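Local coordinates for protein laccase (Uncultured bacterium, PDB 4F7K) that probably oxidises phenolic and related substrates while reducing dioxygen to water, as a secreted laccase of the multicopper oxidase family, at residues A[57-62]-A[99-104]; A[228-233]-A[373-378]. One frame throughout, in Å; residues are numbered along the deposited sequence.

Contact 1 of 2, residues A[57-62]-A[99-104]; sequences SAVHWH and FWYHSH
Trp61 sits opposite Tyr101, their CA atoms 4.4 Å apart, where edge strand 59-62 pairs with strand 99-103 in an antiparallel ladder (156° between directions) of the first cupredoxin-like region. In sequence, His60-Trp61-His62 and His102-Ser103-His104 match the His-X-His motifs that bind the trinuclear copper cluster in multicopper oxidases, so this ladder probably presents that site. His60 and His102 exchange backbone hydrogen bonds in both directions, His62 N bonds Trp100 O, and His104 N bonds Ala58 O. The side chains of His60, His62, Trp100 and His102 gather on one face of the sheet. His102 CG lies between its backbone N and carbonyl carbon (chi1 54°), a torsion that brings the ring over to strand 59-62: ND1 donates to Ser103 O at 2.9 Å with a nearly straight bond, and NE2 meets His62 ND1, 3.0 Å away, edge to edge. A leucine here would remove both ring nitrogens and would probably leave Ser103 O and His62 ND1 without these partners and the His62 ring less firmly oriented. His62 also forms an offset stack on the five-membered ring of Trp100 (planes 27° apart), and its CB stands over that ring, 3.9 Å from the centroid. Both ring nitrogens of His60 hydrogen-bond elsewhere, ND1 to Asp71 O and NE2 to His354 NE2. On the reverse face, Trp61 CE3 rests 3.5 Å from Tyr101 CB.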
loop_
_atom_site.group_PDB
_atom_site.type_symbol
_atom_site.label_atom_id
_atom_site.label_comp_id
_atom_site.label_asym_id
_atom_site.label_seq_id
_atom_site.Cartn_x
_atom_site.Cartn_y
_atom_site.Cartn_z
ATOM N N SER A 57 4.394 15.163 13.262
ATOM C CA SER A 57 4.344 13.995 12.396
ATOM C C SER A 57 4.128 12.732 13.206
ATOM O O SER A 57 4.111 12.774 14.440
ATOM C CB SER A 57 5.616 13.860 11.573
ATOM O OG SER A 57 5.368 12.953 10.516
ATOM N N ALA A 58 3.930 11.629 12.496
ATOM C CA ALA A 58 3.808 10.300 13.065
ATOM C C ALA A 58 3.772 9.340 11.888
ATOM O O ALA A 58 3.592 9.797 10.743
ATOM C CB ALA A 58 2.528 10.175 13.928
ATOM N N VAL A 59 3.964 8.035 12.157
ATOM C CA VAL A 59 4.038 7.029 11.105
ATOM C C VAL A 59 2.935 5.960 11.237
ATOM O O VAL A 59 2.741 5.400 12.317
ATOM C CB VAL A 59 5.415 6.354 11.048
ATOM C CG1 VAL A 59 5.464 5.348 9.881
ATOM C CG2 VAL A 59 6.551 7.415 10.856
ATOM N N HIS A 60 2.191 5.729 10.145
ATOM C CA HIS A 60 1.186 4.668 10.088
ATOM C C HIS A 60 1.776 3.451 9.370
ATOM O O HIS A 60 2.416 3.582 8.343
ATOM C CB HIS A 60 -0.109 5.146 9.419
ATOM C CG HIS A 60 -1.145 4.078 9.282
ATOM N ND1 HIS A 60 -1.566 3.312 10.350
ATOM C CD2 HIS A 60 -1.857 3.649 8.210
ATOM C CE1 HIS A 60 -2.474 2.440 9.942
ATOM N NE2 HIS A 60 -2.680 2.632 8.651
ATOM N N TRP A 61 1.591 2.275 9.947
ATOM C CA TRP A 61 2.049 1.030 9.362
ATOM C C TRP A 61 0.809 0.454 8.681
ATOM O O TRP A 61 -0.055 -0.126 9.331
ATOM C CB TRP A 61 2.678 0.110 10.445
ATOM C CG TRP A 61 3.499 0.928 11.371
ATOM C CD1 TRP A 61 3.072 1.548 12.510
ATOM C CD2 TRP A 61 4.866 1.343 11.175
ATOM N NE1 TRP A 61 4.098 2.280 13.067
ATOM C CE2 TRP A 61 5.206 2.182 12.261
ATOM C CE3 TRP A 61 5.843 1.047 10.211
ATOM C CZ2 TRP A 61 6.475 2.768 12.393
ATOM C CZ3 TRP A 61 7.121 1.607 10.353
ATOM C CH2 TRP A 61 7.417 2.467 11.433
ATOM N N HIS A 62 0.756 0.624 7.364
ATOM C CA HIS A 62 -0.456 0.434 6.558
ATOM C C HIS A 62 -0.798 -1.041 6.299
ATOM O O HIS A 62 -0.087 -1.723 5.571
ATOM C CB HIS A 62 -0.312 1.216 5.225
ATOM C CG HIS A 62 -1.615 1.398 4.507
ATOM N ND1 HIS A 62 -2.183 2.631 4.311
ATOM C CD2 HIS A 62 -2.486 0.496 3.982
ATOM C CE1 HIS A 62 -3.344 2.493 3.686
ATOM N NE2 HIS A 62 -3.539 1.208 3.456
ATOM N N PHE A 99 3.491 -4.981 2.974
ATOM C CA PHE A 99 2.788 -3.891 3.639
ATOM C C PHE A 99 3.535 -2.608 3.287
ATOM O O PHE A 99 4.443 -2.650 2.445
ATOM C CB PHE A 99 2.687 -4.183 5.150
ATOM C CG PHE A 99 1.863 -5.416 5.449
ATOM C CD1 PHE A 99 0.473 -5.381 5.380
ATOM C CD2 PHE A 99 2.483 -6.625 5.767
ATOM C CE1 PHE A 99 -0.294 -6.509 5.623
ATOM C CE2 PHE A 99 1.729 -7.762 6.022
ATOM C CZ PHE A 99 0.322 -7.714 5.945
ATOM N N TRP A 100 3.155 -1.478 3.896
ATOM C CA TRP A 100 3.948 -0.268 3.769
ATOM C C TRP A 100 3.748 0.669 4.920
ATOM O O TRP A 100 2.918 0.436 5.779
ATOM C CB TRP A 100 3.741 0.409 2.394
ATOM C CG TRP A 100 2.375 1.028 2.042
ATOM C CD1 TRP A 100 1.155 0.403 1.957
ATOM C CD2 TRP A 100 2.171 2.355 1.562
ATOM N NE1 TRP A 100 0.189 1.284 1.498
ATOM C CE2 TRP A 100 0.794 2.496 1.264
ATOM C CE3 TRP A 100 3.023 3.452 1.379
ATOM C CZ2 TRP A 100 0.254 3.692 0.790
ATOM C CZ3 TRP A 100 2.489 4.639 0.908
ATOM C CH2 TRP A 100 1.107 4.765 0.630
ATOM N N TYR A 101 4.538 1.736 4.957
ATOM C CA TYR A 101 4.446 2.698 6.040
ATOM C C TYR A 101 4.451 4.126 5.478
ATOM O O TYR A 101 5.060 4.403 4.440
ATOM C CB TYR A 101 5.601 2.435 7.011
ATOM C CG TYR A 101 6.984 2.656 6.420
ATOM C CD1 TYR A 101 7.579 3.940 6.442
ATOM C CD2 TYR A 101 7.731 1.596 5.877
ATOM C CE1 TYR A 101 8.869 4.164 5.914
ATOM C CE2 TYR A 101 9.031 1.813 5.357
ATOM C CZ TYR A 101 9.576 3.120 5.385
ATOM O OH TYR A 101 10.846 3.382 4.916
ATOM N N HIS A 102 3.749 5.053 6.116
ATOM C CA HIS A 102 3.758 6.397 5.579
ATOM C C HIS A 102 3.426 7.388 6.688
ATOM O O HIS A 102 2.822 7.011 7.690
ATOM C CB HIS A 102 2.815 6.517 4.359
ATOM C CG HIS A 102 1.417 6.069 4.649
ATOM N ND1 HIS A 102 0.539 6.818 5.401
ATOM C CD2 HIS A 102 0.764 4.922 4.346
ATOM C CE1 HIS A 102 -0.606 6.174 5.520
ATOM N NE2 HIS A 102 -0.499 5.023 4.885
ATOM N N SER A 103 3.819 8.642 6.537
ATOM C CA SER A 103 3.381 9.629 7.501
ATOM C C SER A 103 1.846 9.584 7.606
ATOM O O SER A 103 1.139 9.326 6.625
ATOM C CB SER A 103 3.891 11.038 7.171
ATOM O OG SER A 103 2.994 11.731 6.300
ATOM N N HIS A 104 1.352 9.834 8.807
ATOM C CA HIS A 104 -0.085 9.730 9.104
ATOM C C HIS A 104 -0.945 10.682 8.278
ATOM O O HIS A 104 -2.140 10.435 8.102
ATOM C CB HIS A 104 -0.335 10.032 10.586
ATOM C CG HIS A 104 -0.405 11.496 10.884
ATOM N ND1 HIS A 104 0.719 12.315 10.879
ATOM C CD2 HIS A 104 -1.465 12.304 11.121
ATOM C CE1 HIS A 104 0.349 13.558 11.143
ATOM N NE2 HIS A 104 -0.968 13.574 11.306
#

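Contact 2 of 2, residues A[228-233]-A[373-378]; sequences APAQRA and RDTTLV
Ala228 approaches Leu377 and Gln231 approaches Thr375, with CA atoms 6.3 and 6.0 Å apart respectively, as a type II turn from Ala228 to Gln231 lies against edge strand 375-378. Every polar link between the two segments uses a side chain. One is the salt bridge of Arg232 with Asp374: the guanidinium comes end-on, NH2 to OD2 at 2.7 Å and NH1 to OD1 at 3.1 Å, each oxygen offering its syn lone pair. The two groups are nearly coplanar (9°), the geometry of a bidentate, end-on salt bridge. Bends at chi2 and chi3 curl the arginine back, so that NH1 also donates to its own turn at Ala230 O, 2.9 Å away, while NE goes to Thr98 O. Asp374 OD1 has a second donor, the hydroxyl of Thr375 (OG1 at 2.8 Å), which meets it nearly in line with the C-O bond.

The Gln231 amide lies over one face of the Arg373 guanidinium, the planes 6° apart; NE2 and NE are both donors and only stack. NE2 instead gives an almost straight bond to Thr375 O, at 2.8 Å, and OE1 accepts from Ala228 N, which holds the amide in its rotation. Arg373 NH1 finds its counter-charge in Asp212. At the start of the turn, Ala228 CB packs on Leu377 CB. This buried salt bridge with its amide-guanidinium stack joins the second and third multicopper oxidase regions, an interface of the three-domain cupredoxin architecture of laccases.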
loop_
_atom_site.group_PDB
_atom_site.type_symbol
_atom_site.label_atom_id
_atom_site.label_comp_id
_atom_site.label_asym_id
_atom_site.label_seq_id
_atom_site.Cartn_x
_atom_site.Cartn_y
_atom_site.Cartn_z
ATOM N N ALA A 228 -6.099 0.494 -6.557
ATOM C CA ALA A 228 -6.472 1.790 -6.012
ATOM C C ALA A 228 -5.381 2.279 -5.050
ATOM O O ALA A 228 -4.486 1.511 -4.686
ATOM C CB ALA A 228 -7.844 1.734 -5.328
ATOM N N PRO A 229 -5.455 3.553 -4.621
ATOM C CA PRO A 229 -4.437 4.097 -3.712
ATOM C C PRO A 229 -4.196 3.183 -2.511
ATOM O O PRO A 229 -5.162 2.747 -1.922
ATOM C CB PRO A 229 -5.056 5.443 -3.236
ATOM C CG PRO A 229 -5.950 5.837 -4.361
ATOM C CD PRO A 229 -6.428 4.575 -5.050
ATOM N N ALA A 230 -2.923 2.892 -2.183
ATOM C CA ALA A 230 -2.508 2.150 -0.962
ATOM C C ALA A 230 -2.685 0.633 -1.054
ATOM O O ALA A 230 -2.275 -0.086 -0.168
ATOM C CB ALA A 230 -3.196 2.697 0.307
ATOM N N GLN A 231 -3.312 0.165 -2.123
ATOM C CA GLN A 231 -3.519 -1.276 -2.394
ATOM C C GLN A 231 -2.246 -1.939 -2.915
ATOM O O GLN A 231 -1.391 -1.302 -3.566
ATOM C CB GLN A 231 -4.666 -1.479 -3.403
ATOM C CG GLN A 231 -6.068 -1.197 -2.806
ATOM C CD GLN A 231 -7.214 -1.626 -3.724
ATOM O OE1 GLN A 231 -7.048 -1.677 -4.933
ATOM N NE2 GLN A 231 -8.381 -1.943 -3.139
ATOM N N ARG A 232 -2.119 -3.220 -2.600
ATOM C CA ARG A 232 -0.980 -4.028 -3.007
ATOM C C ARG A 232 -1.462 -5.269 -3.736
ATOM O O ARG A 232 -2.573 -5.795 -3.449
ATOM C CB ARG A 232 -0.194 -4.474 -1.771
ATOM C CG ARG A 232 0.770 -3.463 -1.253
ATOM C CD ARG A 232 0.191 -2.619 -0.130
ATOM N NE ARG A 232 -0.076 -3.433 1.041
ATOM C CZ ARG A 232 -1.196 -3.387 1.750
ATOM N NH1 ARG A 232 -2.140 -2.514 1.441
ATOM N NH2 ARG A 232 -1.354 -4.204 2.795
ATOM N N ALA A 233 -0.638 -5.762 -4.660
ATOM C CA ALA A 233 -0.850 -7.093 -5.181
ATOM C C ALA A 233 0.505 -7.765 -5.311
ATOM O O ALA A 233 1.437 -7.147 -5.797
ATOM C CB ALA A 233 -1.580 -7.088 -6.503
ATOM N N ARG A 373 -9.158 -7.361 1.999
ATOM C CA ARG A 373 -8.375 -6.170 1.703
ATOM C C ARG A 373 -8.139 -5.416 3.002
ATOM O O ARG A 373 -8.785 -5.705 3.996
ATOM C CB ARG A 373 -9.201 -5.247 0.780
ATOM C CG ARG A 373 -9.299 -5.648 -0.703
ATOM C CD ARG A 373 -8.091 -5.014 -1.450
ATOM N NE ARG A 373 -8.179 -5.237 -2.876
ATOM C CZ ARG A 373 -7.182 -5.136 -3.740
ATOM N NH1 ARG A 373 -5.938 -4.802 -3.360
ATOM N NH2 ARG A 373 -7.463 -5.386 -5.018
ATOM N N ASP A 374 -7.242 -4.430 2.997
ATOM C CA ASP A 374 -7.228 -3.480 4.091
ATOM C C ASP A 374 -7.575 -2.066 3.569
ATOM O O ASP A 374 -7.772 -1.139 4.366
ATOM C CB ASP A 374 -5.912 -3.545 4.918
ATOM C CG ASP A 374 -4.659 -3.269 4.089
ATOM O OD1 ASP A 374 -4.675 -2.301 3.271
ATOM O OD2 ASP A 374 -3.641 -4.018 4.265
ATOM N N THR A 375 -7.703 -1.942 2.245
ATOM C CA THR A 375 -7.976 -0.678 1.590
ATOM C C THR A 375 -8.880 -0.975 0.422
ATOM O O THR A 375 -8.581 -1.866 -0.380
ATOM C CB THR A 375 -6.663 -0.071 0.993
ATOM O OG1 THR A 375 -5.650 -0.008 1.998
ATOM C CG2 THR A 375 -6.874 1.317 0.400
ATOM N N THR A 376 -9.948 -0.207 0.284
ATOM C CA THR A 376 -10.855 -0.425 -0.804
ATOM C C THR A 376 -11.182 0.865 -1.550
ATOM O O THR A 376 -10.689 1.930 -1.191
ATOM C CB THR A 376 -12.115 -1.173 -0.349
ATOM O OG1 THR A 376 -12.879 -1.516 -1.497
ATOM C CG2 THR A 376 -12.947 -0.366 0.643
ATOM N N LEU A 377 -11.942 0.755 -2.628
ATOM C CA LEU A 377 -12.256 1.914 -3.457
ATOM C C LEU A 377 -13.714 1.900 -3.780
ATOM O O LEU A 377 -14.221 0.884 -4.238
ATOM C CB LEU A 377 -11.464 1.940 -4.780
ATOM C CG LEU A 377 -11.838 3.226 -5.560
ATOM C CD1 LEU A 377 -10.794 4.323 -5.406
ATOM C CD2 LEU A 377 -12.199 2.967 -7.033
ATOM N N VAL A 378 -14.395 3.005 -3.507
ATOM C CA VAL A 378 -15.810 3.116 -3.849
ATOM C C VAL A 378 -15.993 4.219 -4.864
ATOM O O VAL A 378 -15.849 5.406 -4.553
ATOM C CB VAL A 378 -16.694 3.388 -2.626
ATOM C CG1 VAL A 378 -18.180 3.426 -3.027
ATOM C CG2 VAL A 378 -16.462 2.315 -1.555
#

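Contact 1 belongs to the first multicopper oxidase region and contact 2 joins the second to the third, so where they touch all three regions converge; their centres are about 15 Å apart. One bridge is a probable hydrogen bond between His62 NE2 and Thr375 OG1 (2.8 Å), which would make Thr375, with Asp374 and Arg232 behind it, part of a second shell around the probable copper-site histidines. A second, longer probable bond joins Trp100 NE1 to Ala230 O (3.3 Å). Ala230 CB also packs on His62 CE1 at 3.4 Å. His354 completes the junction: its ring stacks on His62, while its ND1 is hydrogen-bonded to Asp374 O.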